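PDB 4H17: hydrolase, isochorismatase family from Pseudomonas putida KT2440, which probably acts as a hydrolase of the isochorismatase family, although its natural substrate is not established. Local coordinates for residues Pro106-His115 / Thr139-Tyr149; Leu153-Leu163 / Ala172-Met183. All blocks are in the same frame, centred on the assembly; numbering follows the deposited sequence.

Interaction 1: residues Pro106-His115 / Thr139-Tyr149; sequences PNAFKNTKLH and TTVRRAKDYGY. With SO4 (sulfate ion), chain D; SO4 (sulfate ion), chain I.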
loop_
_atom_site.group_PDB
_atom_site.type_symbol
_atom_site.label_atom_id
_atom_site.label_comp_id
_atom_site.label_asym_id
_atom_site.label_seq_id
_atom_site.Cartn_x
_atom_site.Cartn_y
_atom_site.Cartn_z
ATOM N N PRO A 106 -7.755 3.495 6.529
ATOM C CA PRO A 106 -7.290 3.831 5.162
ATOM C C PRO A 106 -7.932 2.956 4.078
ATOM O O PRO A 106 -8.278 3.453 3.033
ATOM C CB PRO A 106 -5.767 3.643 5.240
ATOM C CG PRO A 106 -5.439 3.925 6.675
ATOM C CD PRO A 106 -6.612 3.368 7.465
ATOM N N ASN A 107 -8.139 1.677 4.380
ATOM C CA ASN A 107 -8.900 0.765 3.559
ATOM C C ASN A 107 -10.396 1.123 3.607
ATOM O O ASN A 107 -11.082 0.849 4.583
ATOM C CB ASN A 107 -8.687 -0.658 4.080
ATOM C CG ASN A 107 -9.588 -1.675 3.423
ATOM O OD1 ASN A 107 -10.251 -1.378 2.398
ATOM N ND2 ASN A 107 -9.669 -2.840 4.009
ATOM N N ALA A 108 -10.902 1.671 2.492
ATOM C CA ALA A 108 -12.285 2.119 2.447
ATOM C C ALA A 108 -13.333 1.003 2.428
ATOM O O ALA A 108 -14.529 1.287 2.566
ATOM C CB ALA A 108 -12.534 3.080 1.284
ATOM N N PHE A 109 -12.894 -0.255 2.260
ATOM C CA PHE A 109 -13.807 -1.416 2.404
ATOM C C PHE A 109 -14.151 -1.776 3.841
ATOM O O PHE A 109 -15.215 -2.361 4.102
ATOM C CB PHE A 109 -13.211 -2.633 1.707
ATOM C CG PHE A 109 -13.126 -2.491 0.203
ATOM C CD1 PHE A 109 -11.987 -1.951 -0.377
ATOM C CD2 PHE A 109 -14.162 -2.908 -0.625
ATOM C CE1 PHE A 109 -11.876 -1.842 -1.725
ATOM C CE2 PHE A 109 -14.075 -2.738 -1.999
ATOM C CZ PHE A 109 -12.915 -2.240 -2.542
ATOM N N LYS A 110 -13.226 -1.512 4.772
ATOM C CA LYS A 110 -13.339 -2.046 6.128
ATOM C C LYS A 110 -14.509 -1.435 6.873
ATOM O O LYS A 110 -14.535 -0.232 7.135
ATOM C CB LYS A 110 -12.028 -1.848 6.892
ATOM C CG LYS A 110 -12.026 -2.279 8.355
ATOM C CD LYS A 110 -12.302 -3.763 8.585
ATOM C CE LYS A 110 -11.811 -4.229 9.963
ATOM N NZ LYS A 110 -11.894 -5.717 10.141
ATOM N N ASN A 111 -15.480 -2.290 7.192
ATOM C CA ASN A 111 -16.720 -1.891 7.879
ATOM C C ASN A 111 -17.571 -0.818 7.186
ATOM O O ASN A 111 -18.288 -0.066 7.850
ATOM C CB ASN A 111 -16.425 -1.474 9.330
ATOM C CG ASN A 111 -15.733 -2.562 10.135
ATOM O OD1 ASN A 111 -16.025 -3.761 10.001
ATOM N ND2 ASN A 111 -14.824 -2.149 11.010
ATOM N N THR A 112 -17.561 -0.801 5.847
ATOM C CA THR A 112 -18.367 0.187 5.083
ATOM C C THR A 112 -19.395 -0.418 4.098
ATOM O O THR A 112 -20.206 0.291 3.513
ATOM C CB THR A 112 -17.473 1.104 4.243
ATOM O OG1 THR A 112 -16.822 0.292 3.248
ATOM C CG2 THR A 112 -16.465 1.861 5.098
ATOM N N LYS A 113 -19.290 -1.704 3.859
ATOM C CA LYS A 113 -20.104 -2.323 2.799
ATOM C C LYS A 113 -19.803 -1.804 1.382
ATOM O O LYS A 113 -20.604 -1.981 0.432
ATOM C CB LYS A 113 -21.596 -2.215 3.111
ATOM C CG LYS A 113 -21.996 -3.161 4.227
ATOM C CD LYS A 113 -23.489 -3.157 4.527
ATOM C CE LYS A 113 -23.881 -4.379 5.346
ATOM N NZ LYS A 113 -23.078 -4.515 6.593
ATOM N N LEU A 114 -18.639 -1.155 1.220
ATOM C CA LEU A 114 -18.202 -0.763 -0.114
ATOM C C LEU A 114 -18.181 -1.950 -1.072
ATOM O O LEU A 114 -18.593 -1.816 -2.235
ATOM C CB LEU A 114 -16.832 -0.070 -0.061
ATOM C CG LEU A 114 -16.217 0.335 -1.403
ATOM C CD1 LEU A 114 -17.095 1.263 -2.222
ATOM C CD2 LEU A 114 -14.825 0.961 -1.213
ATOM N N HIS A 115 -17.781 -3.117 -0.596
ATOM C CA HIS A 115 -17.790 -4.302 -1.466
ATOM C C HIS A 115 -19.201 -4.649 -1.998
ATOM O O HIS A 115 -19.398 -4.773 -3.219
ATOM C CB HIS A 115 -17.141 -5.484 -0.767
ATOM C CG HIS A 115 -16.902 -6.621 -1.694
ATOM N ND1 HIS A 115 -16.939 -7.935 -1.296
ATOM C CD2 HIS A 115 -16.627 -6.632 -3.015
ATOM C CE1 HIS A 115 -16.704 -8.714 -2.341
ATOM N NE2 HIS A 115 -16.507 -7.949 -3.398
ATOM N N THR A 139 -4.092 2.259 -0.185
ATOM C CA THR A 139 -4.626 1.130 0.576
ATOM C C THR A 139 -5.909 0.603 -0.057
ATOM O O THR A 139 -6.073 -0.610 -0.223
ATOM C CB THR A 139 -4.873 1.496 2.012
ATOM O OG1 THR A 139 -3.690 2.033 2.571
ATOM C CG2 THR A 139 -5.340 0.282 2.796
ATOM N N THR A 140 -6.801 1.517 -0.462
ATOM C CA THR A 140 -8.083 1.113 -1.032
ATOM C C THR A 140 -7.914 0.421 -2.398
ATOM O O THR A 140 -8.538 -0.586 -2.639
ATOM C CB THR A 140 -9.057 2.313 -1.058
ATOM O OG1 THR A 140 -9.292 2.725 0.302
ATOM C CG2 THR A 140 -10.339 1.913 -1.729
ATOM N N VAL A 141 -6.985 0.926 -3.195
ATOM C CA VAL A 141 -6.716 0.359 -4.507
ATOM C C VAL A 141 -6.150 -1.027 -4.297
ATOM O O VAL A 141 -6.514 -1.968 -4.990
ATOM C CB VAL A 141 -5.755 1.258 -5.294
ATOM C CG1 VAL A 141 -5.196 0.577 -6.543
ATOM C CG2 VAL A 141 -6.486 2.538 -5.708
ATOM N N ARG A 142 -5.229 -1.158 -3.358
ATOM C CA ARG A 142 -4.659 -2.491 -3.090
ATOM C C ARG A 142 -5.745 -3.487 -2.662
ATOM O O ARG A 142 -5.789 -4.609 -3.174
ATOM C CB ARG A 142 -3.567 -2.417 -2.025
ATOM C CG ARG A 142 -2.311 -1.615 -2.456
ATOM C CD ARG A 142 -1.397 -1.291 -1.296
ATOM N NE ARG A 142 -0.258 -0.431 -1.661
ATOM C CZ ARG A 142 0.953 -0.882 -1.988
ATOM N NH1 ARG A 142 1.230 -2.170 -1.971
ATOM N NH2 ARG A 142 1.924 -0.013 -2.301
ATOM N N ARG A 143 -6.627 -3.067 -1.769
ATOM C CA ARG A 143 -7.695 -3.938 -1.306
ATOM C C ARG A 143 -8.649 -4.350 -2.440
ATOM O O ARG A 143 -9.130 -5.490 -2.501
ATOM C CB ARG A 143 -8.454 -3.308 -0.138
ATOM C CG ARG A 143 -9.419 -4.275 0.545
ATOM C CD ARG A 143 -8.741 -5.519 1.038
ATOM N NE ARG A 143 -9.664 -6.367 1.778
ATOM C CZ ARG A 143 -9.530 -7.684 1.881
ATOM N NH1 ARG A 143 -8.492 -8.274 1.313
ATOM N NH2 ARG A 143 -10.429 -8.410 2.574
ATOM N N ALA A 144 -8.933 -3.425 -3.324
ATOM C CA ALA A 144 -9.787 -3.683 -4.462
ATOM C C ALA A 144 -9.204 -4.787 -5.328
ATOM O O ALA A 144 -9.978 -5.557 -5.894
ATOM C CB ALA A 144 -9.984 -2.425 -5.287
ATOM N N LYS A 145 -7.877 -4.828 -5.491
ATOM C CA LYS A 145 -7.230 -5.939 -6.209
ATOM C C LYS A 145 -7.649 -7.282 -5.610
ATOM O O LYS A 145 -7.941 -8.219 -6.343
ATOM C CB LYS A 145 -5.703 -5.818 -6.206
ATOM C CG LYS A 145 -4.956 -6.880 -7.036
ATOM C CD LYS A 145 -3.442 -6.771 -6.818
ATOM C CE LYS A 145 -2.616 -7.681 -7.713
ATOM N NZ LYS A 145 -2.434 -7.154 -9.094
ATOM N N ASP A 146 -7.666 -7.400 -4.271
ATOM C CA ASP A 146 -8.091 -8.638 -3.602
ATOM C C ASP A 146 -9.481 -9.115 -3.971
ATOM O O ASP A 146 -9.777 -10.322 -3.970
ATOM C CB ASP A 146 -8.022 -8.478 -2.086
ATOM C CG ASP A 146 -6.575 -8.433 -1.553
ATOM O OD1 ASP A 146 -5.637 -8.908 -2.237
ATOM O OD2 ASP A 146 -6.368 -7.937 -0.429
ATOM N N TYR A 147 -10.366 -8.158 -4.266
ATOM C CA TYR A 147 -11.755 -8.484 -4.648
ATOM C C TYR A 147 -11.940 -8.586 -6.159
ATOM O O TYR A 147 -13.044 -8.765 -6.660
ATOM C CB TYR A 147 -12.662 -7.429 -4.068
ATOM C CG TYR A 147 -12.848 -7.514 -2.598
ATOM C CD1 TYR A 147 -13.385 -8.683 -2.028
ATOM C CD2 TYR A 147 -12.586 -6.445 -1.770
ATOM C CE1 TYR A 147 -13.614 -8.791 -0.690
ATOM C CE2 TYR A 147 -12.823 -6.532 -0.403
ATOM C CZ TYR A 147 -13.362 -7.704 0.137
ATOM O OH TYR A 147 -13.591 -7.864 1.495
ATOM N N GLY A 148 -10.844 -8.499 -6.879
ATOM C CA GLY A 148 -10.870 -8.744 -8.317
ATOM C C GLY A 148 -11.266 -7.551 -9.159
ATOM O O GLY A 148 -11.479 -7.696 -10.356
ATOM N N TYR A 149 -11.306 -6.349 -8.587
ATOM C CA TYR A 149 -11.523 -5.174 -9.375
ATOM C C TYR A 149 -10.326 -4.720 -10.177
ATOM O O TYR A 149 -9.175 -4.979 -9.817
ATOM C CB TYR A 149 -11.994 -4.000 -8.497
ATOM C CG TYR A 149 -13.322 -4.340 -7.863
ATOM C CD1 TYR A 149 -14.502 -4.214 -8.557
ATOM C CD2 TYR A 149 -13.380 -4.788 -6.551
ATOM C CE1 TYR A 149 -15.733 -4.556 -8.001
ATOM C CE2 TYR A 149 -14.593 -5.122 -5.979
ATOM C CZ TYR A 149 -15.759 -5.025 -6.692
ATOM O OH TYR A 149 -16.954 -5.370 -6.087
HETATM S S SO4 D . -12.374 -5.664 4.350
HETATM O O1 SO4 D . -11.856 -5.366 5.695
HETATM O O2 SO4 D . -11.496 -4.977 3.415
HETATM O O3 SO4 D . -13.740 -5.123 4.248
HETATM O O4 SO4 D . -12.333 -7.148 4.114
HETATM S S SO4 I . -8.039 -10.946 3.629
HETATM O O1 SO4 I . -9.383 -10.680 4.221
HETATM O O2 SO4 I . -8.149 -11.029 2.143
HETATM O O3 SO4 I . -7.631 -12.335 4.026
HETATM O O4 SO4 I . -6.978 -10.014 4.074
HETATM O O HOH W 1 -15.691 -9.053 -5.631
#
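Arg143 sets its CG anti to the backbone N (chi1 -170°) and bends at chi2 (57°), bringing its methylenes past Asn107 and Phe109 and its guanidinium onto two sulfates, probably from the crystallisation liquor, which Arg143 of the second subunit also binds. Phe109, CG beside its backbone N (chi1 -67°), sends its ring against the helix: CD1 meets Arg143 CG at 3.6 Å, and Tyr147 lies obliquely over one face while Leu114 covers the other. Tyr147 also stacks face to face on His115, centroids 3.8 Å apart; water 1 joins His115 NE2 to Tyr147 O. Thr140 OG1, which also bonds Ser136 O one turn back, accepts from Ala108 N at 2.9 Å. One sulfate oxygen, O2 of chain D, takes Arg143 NE at 2.8 Å and Asn107 ND2 at 2.9 Å. Arg143 NH1 also bridges Asp146 OD2, in the guanidinium plane. A leucine in place of Arg143 would probably leave Asp146 without this cation and take from the two sulfates the guanidinium bonds of this subunit. Asp146 OD2 also bonds Asn107 of the second subunit, at the dimer interface. The contact pins the loop between strand 99-103 and helix 114-121 onto the C-terminal half of helix 133-146.

Interaction 2: residues Leu153-Leu163 / Ala172-Met183; sequences LVEDASATRDL and AAQIHQCEMAVM. With EDO (1,2-ethanediol), chain H.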
loop_
_atom_site.group_PDB
_atom_site.type_symbol
_atom_site.label_atom_id
_atom_site.label_comp_id
_atom_site.label_asym_id
_atom_site.label_seq_id
_atom_site.Cartn_x
_atom_site.Cartn_y
_atom_site.Cartn_z
ATOM N N LEU A 153 -6.278 4.558 -11.638
ATOM C CA LEU A 153 -6.030 5.604 -10.653
ATOM C C LEU A 153 -5.679 6.870 -11.374
ATOM O O LEU A 153 -4.764 6.890 -12.202
ATOM C CB LEU A 153 -4.878 5.165 -9.746
ATOM C CG LEU A 153 -4.375 6.116 -8.678
ATOM C CD1 LEU A 153 -5.425 6.618 -7.724
ATOM C CD2 LEU A 153 -3.267 5.417 -7.918
ATOM N N VAL A 154 -6.355 7.958 -11.044
ATOM C CA VAL A 154 -6.201 9.191 -11.828
ATOM C C VAL A 154 -5.136 10.041 -11.155
ATOM O O VAL A 154 -5.383 10.673 -10.131
ATOM C CB VAL A 154 -7.505 9.975 -11.954
ATOM C CG1 VAL A 154 -7.338 11.159 -12.889
ATOM C CG2 VAL A 154 -8.608 9.052 -12.417
ATOM N N GLU A 155 -3.928 10.022 -11.723
ATOM C CA GLU A 155 -2.747 10.487 -10.986
ATOM C C GLU A 155 -2.752 11.997 -10.729
ATOM O O GLU A 155 -2.185 12.476 -9.748
ATOM C CB GLU A 155 -1.459 10.110 -11.728
ATOM C CG GLU A 155 -1.410 10.646 -13.140
ATOM C CD GLU A 155 -0.308 10.007 -13.951
ATOM O OE1 GLU A 155 0.777 9.754 -13.366
ATOM O OE2 GLU A 155 -0.538 9.764 -15.161
ATOM N N ASP A 156 -3.409 12.740 -11.606
ATOM C CA ASP A 156 -3.498 14.205 -11.479
ATOM C C ASP A 156 -4.808 14.689 -10.837
ATOM O O ASP A 156 -5.072 15.877 -10.726
ATOM C CB ASP A 156 -3.177 14.904 -12.817
ATOM C CG ASP A 156 -4.130 14.528 -13.932
ATOM O OD1 ASP A 156 -5.082 13.759 -13.717
ATOM O OD2 ASP A 156 -3.905 15.020 -15.064
ATOM N N ALA A 157 -5.541 13.728 -10.291
ATOM C CA ALA A 157 -6.758 13.970 -9.499
ATOM C C ALA A 157 -6.558 13.375 -8.099
ATOM O O ALA A 157 -7.520 12.959 -7.422
ATOM C CB ALA A 157 -7.952 13.364 -10.167
ATOM N N SER A 158 -5.308 13.325 -7.688
ATOM C CA SER A 158 -4.912 12.764 -6.388
ATOM C C SER A 158 -3.705 13.562 -5.923
ATOM O O SER A 158 -2.989 14.189 -6.740
ATOM C CB SER A 158 -4.640 11.268 -6.530
ATOM O OG SER A 158 -4.170 10.681 -5.289
ATOM N N ALA A 159 -3.446 13.569 -4.620
ATOM C CA ALA A 159 -2.362 14.323 -4.072
ATOM C C ALA A 159 -1.910 13.782 -2.757
ATOM O O ALA A 159 -2.606 12.993 -2.104
ATOM C CB ALA A 159 -2.750 15.793 -3.919
ATOM N N THR A 160 -0.764 14.264 -2.337
ATOM C CA THR A 160 -0.225 13.958 -1.040
ATOM C C THR A 160 0.528 15.180 -0.475
ATOM O O THR A 160 0.330 16.339 -0.930
ATOM C CB THR A 160 0.612 12.677 -1.108
ATOM O OG1 THR A 160 1.036 12.307 0.210
ATOM C CG2 THR A 160 1.796 12.853 -1.994
ATOM N N ARG A 161 1.275 14.933 0.589
ATOM C CA ARG A 161 2.065 15.989 1.236
ATOM C C ARG A 161 3.538 15.583 1.419
ATOM O O ARG A 161 3.927 14.426 1.206
ATOM C CB ARG A 161 1.417 16.369 2.541
ATOM C CG ARG A 161 1.605 15.336 3.663
ATOM C CD ARG A 161 0.810 15.672 4.923
ATOM N NE ARG A 161 1.391 15.080 6.145
ATOM C CZ ARG A 161 1.352 13.789 6.475
ATOM N NH1 ARG A 161 0.727 12.896 5.705
ATOM N NH2 ARG A 161 1.948 13.412 7.599
ATOM N N ASP A 162 4.376 16.569 1.757
ATOM C CA ASP A 162 5.737 16.306 2.151
ATOM C C ASP A 162 5.752 15.331 3.308
ATOM O O ASP A 162 5.040 15.529 4.303
ATOM C CB ASP A 162 6.459 17.579 2.614
ATOM C CG ASP A 162 6.733 18.598 1.505
ATOM O OD1 ASP A 162 6.423 18.386 0.343
ATOM O OD2 ASP A 162 7.300 19.656 1.849
ATOM N N LEU A 163 6.598 14.308 3.239
ATOM C CA LEU A 163 6.754 13.376 4.374
ATOM C C LEU A 163 8.135 13.330 4.971
ATOM O O LEU A 163 9.148 13.582 4.283
ATOM C CB LEU A 163 6.379 11.944 3.993
ATOM C CG LEU A 163 4.967 11.715 3.473
ATOM C CD1 LEU A 163 4.801 10.278 3.012
ATOM C CD2 LEU A 163 3.940 12.106 4.485
ATOM N N ALA A 172 6.429 16.168 -1.470
ATOM C CA ALA A 172 5.176 15.599 -1.900
ATOM C C ALA A 172 5.246 15.053 -3.330
ATOM O O ALA A 172 4.790 13.949 -3.558
ATOM C CB ALA A 172 4.080 16.645 -1.772
ATOM N N ALA A 173 5.879 15.780 -4.266
ATOM C CA ALA A 173 5.962 15.324 -5.653
ATOM C C ALA A 173 6.685 14.000 -5.775
ATOM O O ALA A 173 6.338 13.178 -6.635
ATOM C CB ALA A 173 6.625 16.378 -6.553
ATOM N N GLN A 174 7.708 13.818 -4.942
ATOM C CA GLN A 174 8.570 12.629 -5.024
ATOM C C GLN A 174 7.781 11.460 -4.428
ATOM O O GLN A 174 7.708 10.368 -5.011
ATOM C CB GLN A 174 9.877 12.825 -4.313
ATOM C CG GLN A 174 10.840 13.656 -5.107
ATOM C CD GLN A 174 12.143 13.846 -4.398
ATOM O OE1 GLN A 174 12.671 12.916 -3.786
ATOM N NE2 GLN A 174 12.701 15.053 -4.510
ATOM N N ILE A 175 7.129 11.711 -3.294
ATOM C CA ILE A 175 6.248 10.675 -2.747
ATOM C C ILE A 175 5.186 10.251 -3.765
ATOM O O ILE A 175 4.917 9.088 -3.942
ATOM C CB ILE A 175 5.514 11.154 -1.480
ATOM C CG1 ILE A 175 6.493 11.518 -0.362
ATOM C CG2 ILE A 175 4.494 10.104 -1.055
ATOM C CD1 ILE A 175 7.411 10.421 0.129
ATOM N N HIS A 176 4.522 11.231 -4.364
ATOM C CA HIS A 176 3.433 10.956 -5.272
ATOM C C HIS A 176 3.910 10.168 -6.534
ATOM O O HIS A 176 3.298 9.195 -6.920
ATOM C CB HIS A 176 2.726 12.250 -5.617
ATOM C CG HIS A 176 1.422 12.050 -6.318
ATOM N ND1 HIS A 176 0.326 11.505 -5.699
ATOM C CD2 HIS A 176 1.038 12.325 -7.589
ATOM C CE1 HIS A 176 -0.686 11.462 -6.543
ATOM N NE2 HIS A 176 -0.282 11.967 -7.695
ATOM N N GLN A 177 5.020 10.579 -7.113
ATOM C CA GLN A 177 5.586 9.905 -8.287
ATOM C C GLN A 177 5.975 8.484 -7.941
ATOM O O GLN A 177 5.695 7.580 -8.693
ATOM C CB GLN A 177 6.802 10.645 -8.845
ATOM N N CYS A 178 6.616 8.295 -6.787
ATOM C CA CYS A 178 6.969 6.945 -6.390
ATOM C C CYS A 178 5.719 6.093 -6.208
ATOM O O CYS A 178 5.650 4.953 -6.685
ATOM C CB CYS A 178 7.860 6.970 -5.139
ATOM S SG CYS A 178 9.548 7.628 -5.432
ATOM N N GLU A 179 4.686 6.617 -5.550
ATOM C CA GLU A 179 3.488 5.817 -5.357
ATOM C C GLU A 179 2.756 5.534 -6.655
ATOM O O GLU A 179 2.211 4.458 -6.792
ATOM C CB GLU A 179 2.563 6.347 -4.291
ATOM C CG GLU A 179 1.688 5.196 -3.672
ATOM C CD GLU A 179 2.417 4.149 -2.791
ATOM O OE1 GLU A 179 3.626 4.310 -2.479
ATOM O OE2 GLU A 179 1.784 3.117 -2.390
HETATM N N MSE A 180 2.832 6.448 -7.628
HETATM C CA MSE A 180 2.210 6.232 -8.931
HETATM C C MSE A 180 2.970 5.130 -9.647
HETATM O O MSE A 180 2.346 4.256 -10.248
HETATM C CB MSE A 180 2.093 7.473 -9.835
HETATM C CG MSE A 180 1.134 8.603 -9.395
HETATM SE SE MSE A 180 -0.615 7.944 -8.847
HETATM C CE MSE A 180 -0.343 7.887 -6.931
ATOM N N ALA A 181 4.291 5.110 -9.532
ATOM C CA ALA A 181 5.107 4.046 -10.126
ATOM C C ALA A 181 4.775 2.679 -9.494
ATOM O O ALA A 181 4.667 1.658 -10.198
ATOM C CB ALA A 181 6.596 4.369 -10.014
ATOM N N VAL A 182 4.641 2.682 -8.172
ATOM C CA VAL A 182 4.291 1.486 -7.369
ATOM C C VAL A 182 2.907 0.940 -7.768
ATOM O O VAL A 182 2.736 -0.250 -8.031
ATOM C CB VAL A 182 4.371 1.827 -5.859
ATOM C CG1 VAL A 182 3.598 0.844 -4.986
ATOM C CG2 VAL A 182 5.827 1.964 -5.429
HETATM N N MSE A 183 1.921 1.834 -7.842
HETATM C CA MSE A 183 0.586 1.476 -8.327
HETATM C C MSE A 183 0.623 0.895 -9.727
HETATM O O MSE A 183 0.044 -0.148 -9.967
HETATM C CB MSE A 183 -0.309 2.732 -8.288
HETATM C CG MSE A 183 -0.560 3.200 -6.842
HETATM SE SE MSE A 183 -1.824 2.066 -5.936
HETATM C CE MSE A 183 -0.603 1.160 -4.759
HETATM C C1 EDO H . 2.153 16.431 -5.971
HETATM O O1 EDO H . 2.080 17.844 -5.711
HETATM C C2 EDO H . 0.829 15.821 -5.519
HETATM O O2 EDO H . 0.605 15.977 -4.116
#
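Two hydrogen bonds, from residues one helical turn apart, tie the 153-163 segment to the first turns of helix 172-183. His176, with CG anti to its backbone N (chi1 -168°), reaches across to the corner of the chain and gives its NE2 proton to Glu155 O at 2.8 Å. The bond is nearly straight (166°), and it lies in both the ring plane and the carbonyl plane, on a lone pair. Ser133 OG bonds ND1, so both ring nitrogens are engaged, which probably fixes the ring's rotation. At the start of the helix, Asp162 OD1 accepts from Ala172 N at 2.9 Å, on the anti side of the carboxylate.

Apolar contacts extend the join on both sides of His176. Leu153 CD2 fits between two selenomethionines, 3.8 Å from Met180 SE and 3.7 Å from Met183 CG. Met180 SE also touches Glu155 CB, and Met180 CG lies over one face of the His176 ring, opposite an ethanediol carbon. Thr160 CG2 points into the helix, 3.8 Å from His176 CB. The Leu163 and Ile175 side chains cross at about a right angle, CD1 to CD1 3.9 Å.

The ethanediol, probably from the crystallisation liquor, accepts from Thr160 N through O2 and bonds Ser43 O as well.

Strand 150-159 belongs to the parallel sheet of the Rossmann-like fold, and the helix packs beside its C-terminal end. A carbonyl can only accept, so His176 NE2 must carry a proton, and the ring is held between Glu155 O and Ser133; the carboxylate of Asp162 at the helix N-terminus probably gains from the positive end of the helix dipole.

How the interactions relate
The chain completes the first contact before beginning the second: helix 133-146, which carries interaction 1, is followed through a short turn by strand 150-159, which carries interaction 2. Their centres are 19 Å apart, yet they meet along the side of helix 133-146 turned from the 106-115 loop. Arg142 NH2 forms a salt bridge with Glu179 OE2 at 3.1 Å, and Val141 CG1 packs on Met183 SE at 3.7 Å. One helix carries the loop and sulfates on one flank and helix 172-183 on another. Both contacts reach the second subunit: Arg142 bonds its Thr139, and Arg161 forms a salt bridge with its Asp185. The sulfates belong to interaction 1 and the ethanediol to interaction 2.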